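Local coordinates for CLIP-associating protein 2 (Mus musculus, PDB 3WOZ) that probably binds tubulin through HEAT-repeat TOG domains and contributes to the control of microtubule dynamics, at residues N31-Q36 and Q75-D80; Q91-M96 and M129-D134. All coordinates share one frame; numbering follows the deposited sequence.

How the contacts relate
Contact 1 (31-36 with 75-80) and contact 2 (91-96 with 129-134) each join two helices separated in the chain by one other helix, as expected in a HEAT-repeat array. They use different helices: 19-34 and 60-77 in contact 1, 85-96 and 121-133 in contact 2, with 60-77 and 85-96 consecutive. Their centres are 25 Å apart and their nearest atoms about 11 Å apart, without touching. The centre of contact 1 lies about 20 Å from the centre of the chain; partly buried, it packs a glutamine amide on valine methyls and a leucine methyl at an imidazole edge. Contact 2, its centre about 6 Å from the chain centre, is buried and relies on a phenylalanine ring against aliphatic carbons.

Contact 1: N31-Q36 and Q75-D80; sequences NLLKNQ and QVHKDD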
loop_
_atom_site.group_PDB
_atom_site.type_symbol
_atom_site.label_atom_id
_atom_site.label_comp_id
_atom_site.label_asym_id
_atom_site.label_seq_id
_atom_site.Cartn_x
_atom_site.Cartn_y
_atom_site.Cartn_z
ATOM N N ASN A 31 2.235 8.088 -22.940
ATOM C CA ASN A 31 1.842 7.852 -24.324
ATOM C C ASN A 31 1.972 6.374 -24.714
ATOM O O ASN A 31 1.053 5.810 -25.314
ATOM C CB ASN A 31 2.659 8.738 -25.266
ATOM C CG ASN A 31 1.876 9.159 -26.495
ATOM O OD1 ASN A 31 2.264 8.856 -27.619
ATOM N ND2 ASN A 31 0.766 9.861 -26.282
ATOM N N LEU A 32 3.105 5.763 -24.350
ATOM C CA LEU A 32 3.349 4.333 -24.582
ATOM C C LEU A 32 2.251 3.471 -23.970
ATOM O O LEU A 32 1.804 2.498 -24.582
ATOM C CB LEU A 32 4.700 3.889 -23.997
ATOM C CG LEU A 32 6.057 4.380 -24.508
ATOM C CD1 LEU A 32 7.165 3.684 -23.729
ATOM C CD2 LEU A 32 6.245 4.149 -26.001
ATOM N N LEU A 33 1.828 3.830 -22.760
ATOM C CA LEU A 33 0.782 3.096 -22.051
ATOM C C LEU A 33 -0.596 3.304 -22.685
ATOM O O LEU A 33 -1.355 2.349 -22.850
ATOM C CB LEU A 33 0.768 3.477 -20.566
ATOM C CG LEU A 33 2.025 3.134 -19.758
ATOM C CD1 LEU A 33 2.033 3.888 -18.441
ATOM C CD2 LEU A 33 2.157 1.627 -19.524
ATOM N N LYS A 34 -0.908 4.549 -23.043
ATOM C CA LYS A 34 -2.168 4.869 -23.723
ATOM C C LYS A 34 -2.258 4.178 -25.091
ATOM O O LYS A 34 -3.320 3.702 -25.480
ATOM C CB LYS A 34 -2.344 6.383 -23.880
ATOM C CG LYS A 34 -2.460 7.158 -22.569
ATOM C CD LYS A 34 -3.891 7.240 -22.057
ATOM C CE LYS A 34 -3.942 7.809 -20.639
ATOM N NZ LYS A 34 -3.069 9.017 -20.471
ATOM N N ASN A 35 -1.134 4.111 -25.801
ATOM C CA ASN A 35 -1.079 3.455 -27.107
ATOM C C ASN A 35 -0.849 1.946 -27.001
ATOM O O ASN A 35 -0.596 1.281 -28.009
ATOM C CB ASN A 35 0.008 4.090 -27.981
ATOM C CG ASN A 35 -0.288 5.539 -28.332
ATOM O OD1 ASN A 35 -1.434 5.989 -28.268
ATOM N ND2 ASN A 35 0.749 6.275 -28.714
ATOM N N GLN A 36 -0.933 1.420 -25.778
ATOM C CA GLN A 36 -0.665 0.004 -25.486
ATOM C C GLN A 36 0.573 -0.523 -26.227
ATOM O O GLN A 36 0.547 -1.599 -26.825
ATOM C CB GLN A 36 -1.895 -0.864 -25.782
ATOM C CG GLN A 36 -3.115 -0.588 -24.892
ATOM C CD GLN A 36 -3.145 -1.402 -23.592
ATOM O OE1 GLN A 36 -4.088 -1.286 -22.807
ATOM N NE2 GLN A 36 -2.124 -2.229 -23.366
ATOM N N GLN A 75 -2.844 -0.455 -14.220
ATOM C CA GLN A 75 -3.977 -0.982 -14.989
ATOM C C GLN A 75 -3.557 -1.839 -16.189
ATOM O O GLN A 75 -4.199 -2.837 -16.489
ATOM C CB GLN A 75 -4.923 0.143 -15.414
ATOM C CG GLN A 75 -5.802 0.636 -14.273
ATOM C CD GLN A 75 -6.514 1.939 -14.579
ATOM O OE1 GLN A 75 -6.200 2.623 -15.555
ATOM N NE2 GLN A 75 -7.477 2.292 -13.739
ATOM N N VAL A 76 -2.466 -1.460 -16.845
ATOM C CA VAL A 76 -1.983 -2.182 -18.022
ATOM C C VAL A 76 -1.198 -3.452 -17.657
ATOM O O VAL A 76 -1.357 -4.483 -18.307
ATOM C CB VAL A 76 -1.166 -1.241 -18.959
ATOM C CG1 VAL A 76 -0.325 -2.026 -19.976
ATOM C CG2 VAL A 76 -2.102 -0.263 -19.667
ATOM N N HIS A 77 -0.390 -3.385 -16.600
ATOM C CA HIS A 77 0.568 -4.448 -16.291
ATOM C C HIS A 77 0.322 -5.231 -14.998
ATOM O O HIS A 77 1.173 -6.030 -14.600
ATOM C CB HIS A 77 1.998 -3.888 -16.281
ATOM C CG HIS A 77 2.479 -3.430 -17.622
ATOM N ND1 HIS A 77 2.663 -2.098 -17.931
ATOM C CD2 HIS A 77 2.806 -4.124 -18.736
ATOM C CE1 HIS A 77 3.087 -1.993 -19.177
ATOM N NE2 HIS A 77 3.178 -3.206 -19.690
ATOM N N LYS A 78 -0.831 -5.026 -14.360
ATOM C CA LYS A 78 -1.143 -5.692 -13.082
ATOM C C LYS A 78 -0.846 -7.204 -13.030
ATOM O O LYS A 78 -0.391 -7.709 -12.001
ATOM C CB LYS A 78 -2.588 -5.409 -12.640
ATOM C CG LYS A 78 -3.668 -5.718 -13.683
ATOM C CD LYS A 78 -5.046 -5.334 -13.156
ATOM C CE LYS A 78 -6.141 -5.528 -14.201
ATOM N NZ LYS A 78 -6.562 -6.951 -14.311
ATOM N N ASP A 79 -1.098 -7.912 -14.133
ATOM C CA ASP A 79 -0.861 -9.362 -14.210
ATOM C C ASP A 79 0.607 -9.724 -14.012
ATOM O O ASP A 79 0.923 -10.806 -13.517
ATOM C CB ASP A 79 -1.340 -9.926 -15.550
ATOM C CG ASP A 79 -2.850 -9.838 -15.731
ATOM O OD1 ASP A 79 -3.591 -9.740 -14.726
ATOM O OD2 ASP A 79 -3.300 -9.878 -16.895
ATOM N N ASP A 80 1.493 -8.808 -14.395
ATOM C CA ASP A 80 2.931 -9.052 -14.384
ATOM C C ASP A 80 3.674 -8.295 -13.276
ATOM O O ASP A 80 4.901 -8.209 -13.300
ATOM C CB ASP A 80 3.516 -8.700 -15.755
ATOM C CG ASP A 80 2.939 -9.554 -16.872
ATOM O OD1 ASP A 80 3.241 -10.771 -16.922
ATOM O OD2 ASP A 80 2.184 -9.007 -17.705
#
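V76 sends CG1 anti to its backbone N (chi1 164°), while Q36 bends its chain at the second torsion (chi2 -88°), and between them these turns bring the Q36 amide alongside the valine methyls. The contact belongs to a TOG domain built of HEAT repeats, and joins the C-terminal ends of helices 19-34 and 60-77. The backbones come nearest at L33 and V76, whose CA atoms are 7.2 Å apart.

A Schellman motif closes helix 19-34. Q36 is its C-prime residue: phi is positive, and Q36 N donates to L33 O at 3.1 Å, while R37 N reaches back to L32 O. This turn leaves Q36 exposed, and its side chain and that of V76 run past each other in opposite directions. In the amide, Q36 NE2 lies 3.8 Å from V76 CG1 and Q36 OE1 3.9 Å from V76 CG2. Both partners are methyl carbons, so this is van der Waals packing of a polar group on an aliphatic one.

Deeper in, L33 is buried and supplies one methyl. Its CD2 approaches V76 CB at 4.4 Å and comes to the edge of the H77 imidazole, near the ring plane. The same ring has V76 CG1 over its centre, 3.5 Å above the plane, so V76 packs on a face while L33 packs at the edge. F73 also meets this ring, with the two planes inclined at about 50°, and L39 and L44 touch the H77 side chain; L33 continues onto T69 and D72 of helix 60-77. Apolar side chains from several parts of the chain thus pack around the imidazole, and across to helix 19-34 its nearest approach is H77 CE1 to L33 CD2, at 3.8 Å.

Contact 2: Q91-M96 and M129-D134; sequences QLLKKM and MRFTVD
The side chain of F131 leaves its backbone toward helix 85-96, with CG turned to the side opposite its own amide nitrogen (chi1 -166°), and its ring meets K94 and L93 through different atoms. K94 crosses it obliquely: CG lies at the ring edge, near the plane, 3.9 Å from F131 CZ. Beyond CG the lysine chain is extended, and its CE stays 4.0 Å from F131 CZ, so methylene carbons rather than the ammonium group do the touching. The amine goes on to hydrogen-bond Q137 OE1, outside these segments.

L93 slides past the ring in the opposite direction and approaches it at an oblique angle. Its CB is 4.1 Å from F131 CE2 and its CD1 4.1 Å from F131 CD2, so the leucine lies near the CD2 and CE2 atoms, while K94 lies at CZ. L93 and F131 are both buried, and the ring also touches I147 of helix 141-155. The backbones stay well apart: the closest CA pair, L93 and F131, is at 9.8 Å, and the side chains bridge that gap. Aliphatic and aromatic packing between helices 85-96 and 121-133, two places apart in the chain, is consistent with the stacked helices of a HEAT-repeat TOG domain.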
loop_
_atom_site.group_PDB
_atom_site.type_symbol
_atom_site.label_atom_id
_atom_site.label_comp_id
_atom_site.label_asym_id
_atom_site.label_seq_id
_atom_site.Cartn_x
_atom_site.Cartn_y
_atom_site.Cartn_z
ATOM N N GLN A 91 5.403 1.622 -0.431
ATOM C CA GLN A 91 5.879 2.963 -0.754
ATOM C C GLN A 91 4.724 3.961 -0.859
ATOM O O GLN A 91 4.857 5.111 -0.444
ATOM C CB GLN A 91 6.719 2.968 -2.033
ATOM C CG GLN A 91 8.116 2.377 -1.870
ATOM C CD GLN A 91 9.012 3.217 -0.975
ATOM O OE1 GLN A 91 9.186 4.416 -1.202
ATOM N NE2 GLN A 91 9.586 2.589 0.047
ATOM N N LEU A 92 3.593 3.508 -1.400
ATOM C CA LEU A 92 2.400 4.347 -1.491
ATOM C C LEU A 92 1.836 4.665 -0.110
ATOM O O LEU A 92 1.371 5.782 0.131
ATOM C CB LEU A 92 1.328 3.701 -2.372
ATOM C CG LEU A 92 1.453 3.778 -3.895
ATOM C CD1 LEU A 92 0.286 3.025 -4.526
ATOM C CD2 LEU A 92 1.496 5.234 -4.402
ATOM N N LEU A 93 1.891 3.692 0.799
ATOM C CA LEU A 93 1.408 3.908 2.166
ATOM C C LEU A 93 2.308 4.869 2.943
ATOM O O LEU A 93 1.821 5.683 3.731
ATOM C CB LEU A 93 1.241 2.586 2.916
ATOM C CG LEU A 93 0.076 1.704 2.457
ATOM C CD1 LEU A 93 0.242 0.306 3.027
ATOM C CD2 LEU A 93 -1.271 2.301 2.856
ATOM N N LYS A 94 3.613 4.780 2.706
ATOM C CA LYS A 94 4.559 5.737 3.276
ATOM C C LYS A 94 4.282 7.156 2.763
ATOM O O LYS A 94 4.249 8.105 3.547
ATOM C CB LYS A 94 6.001 5.320 2.979
ATOM C CG LYS A 94 6.464 4.106 3.772
ATOM C CD LYS A 94 7.910 3.765 3.459
ATOM C CE LYS A 94 8.524 2.937 4.586
ATOM N NZ LYS A 94 9.862 2.383 4.218
ATOM N N LYS A 95 4.057 7.286 1.457
ATOM C CA LYS A 95 3.701 8.575 0.852
ATOM C C LYS A 95 2.377 9.108 1.388
ATOM O O LYS A 95 2.255 10.298 1.677
ATOM C CB LYS A 95 3.658 8.479 -0.677
ATOM C CG LYS A 95 5.025 8.358 -1.327
ATOM C CD LYS A 95 5.915 9.529 -0.949
ATOM C CE LYS A 95 7.351 9.099 -0.828
ATOM N NZ LYS A 95 8.242 10.278 -0.841
HETATM N N MSE A 96 1.403 8.215 1.538
HETATM C CA MSE A 96 0.097 8.556 2.097
HETATM C C MSE A 96 0.204 9.028 3.548
HETATM O O MSE A 96 -0.624 9.808 4.014
HETATM C CB MSE A 96 -0.860 7.362 1.993
HETATM C CG MSE A 96 -2.329 7.702 2.207
HETATM SE SE MSE A 96 -3.058 8.844 0.784
HETATM C CE MSE A 96 -4.417 9.769 1.835
HETATM N N MSE A 129 0.346 -7.333 6.523
HETATM C CA MSE A 129 0.668 -7.904 7.828
HETATM C C MSE A 129 2.155 -7.741 8.155
HETATM O O MSE A 129 2.500 -7.286 9.243
HETATM C CB MSE A 129 0.215 -9.363 7.931
HETATM C CG MSE A 129 -1.303 -9.564 7.917
HETATM SE SE MSE A 129 -2.326 -8.544 9.240
HETATM C CE MSE A 129 -2.806 -6.985 8.164
ATOM N N ARG A 130 3.018 -8.080 7.200
ATOM C CA ARG A 130 4.464 -7.888 7.346
ATOM C C ARG A 130 4.851 -6.415 7.521
ATOM O O ARG A 130 5.722 -6.095 8.332
ATOM C CB ARG A 130 5.225 -8.502 6.163
ATOM C CG ARG A 130 5.332 -10.028 6.208
ATOM C CD ARG A 130 6.110 -10.593 5.014
ATOM N NE ARG A 130 5.393 -10.418 3.749
ATOM C CZ ARG A 130 4.467 -11.253 3.281
ATOM N NH1 ARG A 130 4.128 -12.341 3.964
ATOM N NH2 ARG A 130 3.872 -10.996 2.122
ATOM N N PHE A 131 4.200 -5.525 6.771
ATOM C CA PHE A 131 4.493 -4.092 6.848
ATOM C C PHE A 131 4.131 -3.498 8.212
ATOM O O PHE A 131 4.852 -2.650 8.733
ATOM C CB PHE A 131 3.787 -3.330 5.720
ATOM C CG PHE A 131 4.293 -1.925 5.513
ATOM C CD1 PHE A 131 5.658 -1.663 5.410
ATOM C CD2 PHE A 131 3.400 -0.865 5.382
ATOM C CE1 PHE A 131 6.125 -0.368 5.204
ATOM C CE2 PHE A 131 3.858 0.434 5.172
ATOM C CZ PHE A 131 5.223 0.683 5.085
ATOM N N THR A 132 3.019 -3.959 8.779
ATOM C CA THR A 132 2.566 -3.526 10.100
ATOM C C THR A 132 3.611 -3.828 11.183
ATOM O O THR A 132 3.853 -3.002 12.065
ATOM C CB THR A 132 1.209 -4.173 10.459
ATOM O OG1 THR A 132 0.224 -3.773 9.496
ATOM C CG2 THR A 132 0.740 -3.758 11.854
ATOM N N VAL A 133 4.237 -5.000 11.095
ATOM C CA VAL A 133 5.245 -5.414 12.072
ATOM C C VAL A 133 6.667 -4.986 11.689
ATOM O O VAL A 133 7.567 -5.011 12.533
ATOM C CB VAL A 133 5.212 -6.951 12.344
ATOM C CG1 VAL A 133 3.783 -7.432 12.515
ATOM C CG2 VAL A 133 5.910 -7.731 11.233
ATOM N N ASP A 134 6.855 -4.589 10.427
ATOM C CA ASP A 134 8.187 -4.327 9.867
ATOM C C ASP A 134 9.103 -3.613 10.858
ATOM O O ASP A 134 8.809 -2.499 11.311
ATOM C CB ASP A 134 8.090 -3.551 8.547
ATOM C CG ASP A 134 9.273 -3.811 7.622
ATOM O OD1 ASP A 134 10.437 -3.653 8.063
ATOM O OD2 ASP A 134 9.037 -4.159 6.443
#